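Local coordinates for protein 2-keto acid:ferredoxin oxidoreductase subunit alpha (Pyrococcus furiosus, PDB 1YD7) that probably serves as the alpha subunit of an enzyme that oxidises 2-oxoglutarate to succinyl-CoA and passes the electrons to ferredoxin, at residues 51-56 and 67-72. Sequence-based numbering, arbitrary orientation.
Sequences EIFEAM and VIQMED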
ATOM      1  N   GLU A  51       6.233  -9.920   1.649  1.00 38.90           N
ATOM      2  CA  GLU A  51       5.116 -10.792   1.969  1.00 37.05           C
ATOM      3  C   GLU A  51       3.755 -10.100   1.829  1.00 32.20           C
ATOM      4  O   GLU A  51       2.739 -10.619   2.285  1.00 29.58           O
ATOM      5  CB  GLU A  51       5.250 -11.302   3.421  1.00 38.57           C
ATOM      6  CG  GLU A  51       6.653 -11.753   3.852  1.00 39.87           C
ATOM      7  CD  GLU A  51       7.335 -12.702   2.865  1.00 43.41           C
ATOM      8  OE1 GLU A  51       6.615 -13.524   2.245  1.00 45.78           O
ATOM      9  OE2 GLU A  51       8.587 -12.601   2.701  1.00 42.66           O
ATOM     10  N   ILE A  52       3.727  -8.923   1.221  1.00 32.51           N
ATOM     11  CA  ILE A  52       2.491  -8.128   1.166  1.00 31.17           C
ATOM     12  C   ILE A  52       1.379  -8.729   0.324  1.00 27.86           C
ATOM     13  O   ILE A  52       0.208  -8.629   0.678  1.00 28.02           O
ATOM     14  CB  ILE A  52       2.765  -6.641   0.775  1.00 35.68           C
ATOM     15  CG1 ILE A  52       1.459  -5.878   0.744  1.00 37.97           C
ATOM     16  CG2 ILE A  52       3.461  -6.530  -0.535  1.00 40.05           C
ATOM     17  CD1 ILE A  52       1.634  -4.456   0.944  1.00 44.80           C
ATOM     18  N   PHE A  53       1.718  -9.390  -0.771  1.00 31.49           N
ATOM     19  CA  PHE A  53       0.680  -9.981  -1.616  1.00 29.96           C
ATOM     20  C   PHE A  53      -0.221 -10.921  -0.803  1.00 30.95           C
ATOM     21  O   PHE A  53      -1.472 -10.819  -0.847  1.00 28.87           O
ATOM     22  CB  PHE A  53       1.282 -10.717  -2.822  1.00 31.94           C
ATOM     23  CG  PHE A  53       0.247 -11.313  -3.711  1.00 35.03           C
ATOM     24  CD1 PHE A  53      -0.196 -10.631  -4.843  1.00 34.97           C
ATOM     25  CD2 PHE A  53      -0.345 -12.540  -3.383  1.00 34.45           C
ATOM     26  CE1 PHE A  53      -1.190 -11.174  -5.647  1.00 37.27           C
ATOM     27  CE2 PHE A  53      -1.342 -13.081  -4.170  1.00 36.01           C
ATOM     28  CZ  PHE A  53      -1.770 -12.396  -5.310  1.00 37.75           C
ATOM     29  N   GLU A  54       0.416 -11.833  -0.059  1.00 33.35           N
ATOM     30  CA  GLU A  54      -0.300 -12.858   0.715  1.00 31.16           C
ATOM     31  C   GLU A  54      -1.155 -12.269   1.809  1.00 26.32           C
ATOM     32  O   GLU A  54      -2.203 -12.805   2.128  1.00 28.91           O
ATOM     33  CB  GLU A  54       0.670 -13.879   1.329  1.00 33.01           C
ATOM     34  CG  GLU A  54       1.407 -14.715   0.301  1.00 34.98           C
ATOM     35  N   ALA A  55      -0.704 -11.188   2.427  1.00 28.16           N
ATOM     36  CA  ALA A  55      -1.499 -10.569   3.487  1.00 27.76           C
ATOM     37  C   ALA A  55      -2.748  -9.945   2.876  1.00 28.11           C
ATOM     38  O   ALA A  55      -3.835 -10.107   3.410  1.00 31.37           O
ATOM     39  CB  ALA A  55      -0.675  -9.531   4.235  1.00 29.72           C
HETATM   40  N   MSE A  56      -2.581  -9.269   1.732  1.00 29.49           N
HETATM   41  CA  MSE A  56      -3.704  -8.654   0.990  1.00 31.34           C
HETATM   42  C   MSE A  56      -4.644  -9.718   0.400  1.00 29.29           C
HETATM   43  O   MSE A  56      -5.874  -9.593   0.507  1.00 30.33           O
HETATM   44  CB  MSE A  56      -3.178  -7.721  -0.116  1.00 33.55           C
HETATM   45  CG  MSE A  56      -2.336  -6.562   0.404  1.00 36.12           C
HETATM   46 SE   MSE A  56      -3.315  -5.428   1.681  1.00 45.83          SE
HETATM   47  CE  MSE A  56      -4.044  -4.021   0.410  1.00 46.49           C
ATOM     48  N   VAL A  67      -8.226  -8.398  -4.658  1.00 28.22           N
ATOM     49  CA  VAL A  67      -6.843  -8.586  -5.056  1.00 31.03           C
ATOM     50  C   VAL A  67      -6.848  -9.179  -6.465  1.00 33.94           C
ATOM     51  O   VAL A  67      -7.448 -10.215  -6.701  1.00 35.77           O
ATOM     52  CB  VAL A  67      -6.087  -9.531  -4.092  1.00 33.84           C
ATOM     53  CG1 VAL A  67      -4.653  -9.749  -4.536  1.00 31.30           C
ATOM     54  CG2 VAL A  67      -6.118  -8.949  -2.711  1.00 36.49           C
ATOM     55  N   ILE A  68      -6.200  -8.502  -7.392  1.00 34.90           N
ATOM     56  CA  ILE A  68      -6.070  -8.974  -8.747  1.00 40.55           C
ATOM     57  C   ILE A  68      -4.613  -9.393  -8.881  1.00 41.93           C
ATOM     58  O   ILE A  68      -3.707  -8.660  -8.504  1.00 40.85           O
ATOM     59  CB  ILE A  68      -6.454  -7.847  -9.774  1.00 43.62           C
ATOM     60  CG1 ILE A  68      -7.934  -7.497  -9.663  1.00 47.43           C
ATOM     61  CG2 ILE A  68      -6.153  -8.248 -11.215  1.00 47.84           C
ATOM     62  CD1 ILE A  68      -8.871  -8.687  -9.601  1.00 48.56           C
ATOM     63  N   GLN A  69      -4.384 -10.587  -9.392  1.00 44.19           N
ATOM     64  CA  GLN A  69      -3.040 -11.092  -9.523  1.00 48.26           C
ATOM     65  C   GLN A  69      -2.601 -10.936 -10.968  1.00 50.93           C
ATOM     66  O   GLN A  69      -3.278 -11.395 -11.870  1.00 52.19           O
ATOM     67  CB  GLN A  69      -2.977 -12.551  -9.070  1.00 48.57           C
ATOM     68  CG  GLN A  69      -1.622 -13.180  -9.309  1.00 50.92           C
ATOM     69  CD  GLN A  69      -1.426 -14.481  -8.558  1.00 51.79           C
ATOM     70  OE1 GLN A  69      -2.274 -14.899  -7.761  1.00 52.32           O
ATOM     71  NE2 GLN A  69      -0.295 -15.127  -8.808  1.00 51.87           N
HETATM   72  N   MSE A  70      -1.477 -10.275 -11.193  1.00 55.78           N
HETATM   73  CA  MSE A  70      -1.000 -10.045 -12.546  1.00 61.98           C
HETATM   74  C   MSE A  70       0.506 -10.019 -12.539  1.00 60.26           C
HETATM   75  O   MSE A  70       1.095  -9.237 -11.800  1.00 57.77           O
HETATM   76  CB  MSE A  70      -1.535  -8.716 -13.071  1.00 65.77           C
HETATM   77  CG  MSE A  70      -2.694  -8.865 -14.036  1.00 69.00           C
HETATM   78 SE   MSE A  70      -3.849  -7.271 -14.139  1.00 75.16          SE
HETATM   79  CE  MSE A  70      -5.018  -7.995 -15.583  1.00 71.12           C
ATOM     80  N   GLU A  71       1.124 -10.857 -13.369  1.00 61.22           N
ATOM     81  CA  GLU A  71       2.580 -10.955 -13.405  1.00 63.55           C
ATOM     82  C   GLU A  71       3.197  -9.668 -13.894  1.00 62.69           C
ATOM     83  O   GLU A  71       4.095  -9.132 -13.251  1.00 66.88           O
ATOM     84  CB  GLU A  71       3.046 -12.087 -14.314  1.00 65.70           C
ATOM     85  CG  GLU A  71       2.642 -13.469 -13.833  1.00 68.79           C
ATOM     86  CD  GLU A  71       3.755 -14.506 -13.976  1.00 70.11           C
ATOM     87  OE1 GLU A  71       4.929 -14.196 -13.650  1.00 71.19           O
ATOM     88  OE2 GLU A  71       3.443 -15.638 -14.398  1.00 70.14           O
ATOM     89  N   ASP A  72       2.714  -9.177 -15.030  1.00 61.34           N
ATOM     90  CA  ASP A  72       3.289  -7.997 -15.657  1.00 61.25           C
ATOM     91  C   ASP A  72       3.106  -6.791 -14.742  1.00 58.24           C
ATOM     92  O   ASP A  72       2.014  -6.555 -14.216  1.00 57.37           O
ATOM     93  CB  ASP A  72       2.641  -7.748 -17.022  1.00 63.08           C
ATOM     94  CG  ASP A  72       3.464  -6.830 -17.911  1.00 67.21           C
ATOM     95  OD1 ASP A  72       4.544  -6.352 -17.488  1.00 70.27           O
ATOM     96  OD2 ASP A  72       3.028  -6.588 -19.057  1.00 70.61           O
TER
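F53, V67 and Q69 give a compact example of how a helix is seated against the outermost strand, within this chain, of a parallel sheet. With CG anti to the backbone N (chi1 -179°), the F53 side chain brings the outer end of its ring, CE1 and CZ, against the strand: CE1 meets CG1 of V67 at 3.9 Å. Q69 can be followed along its length. Its CB sits 4.0 Å from CZ of F53. CG and CD pass the same ring carbon at similar range, and the amide oxygen OE1 of Q69 comes to 3.5 Å from CZ of F53. The extended chain crosses the ring at about a right angle. Amide and ring planes are 71° apart. The other methyl of V67, CG2, turns to the helix backbone and lies 3.3 Å from O of M56. CB of M56, a selenomethionine, lies 4.1 Å from CG2 of V67, and the rest of its bent chain turns off the strand. Were F53 replaced by an alanine, V67 CG1 and the aliphatic part of Q69 would probably lose the ring they pack on, opening a gap between helix and strand. Helix 52-59 and strand 66-69 complete a beta-alpha-beta unit begun by strand 40-43, whose Y41 touches F53 and M56 and whose backbone bonds to I68. Helix 25-36 packs against the same helix through A30.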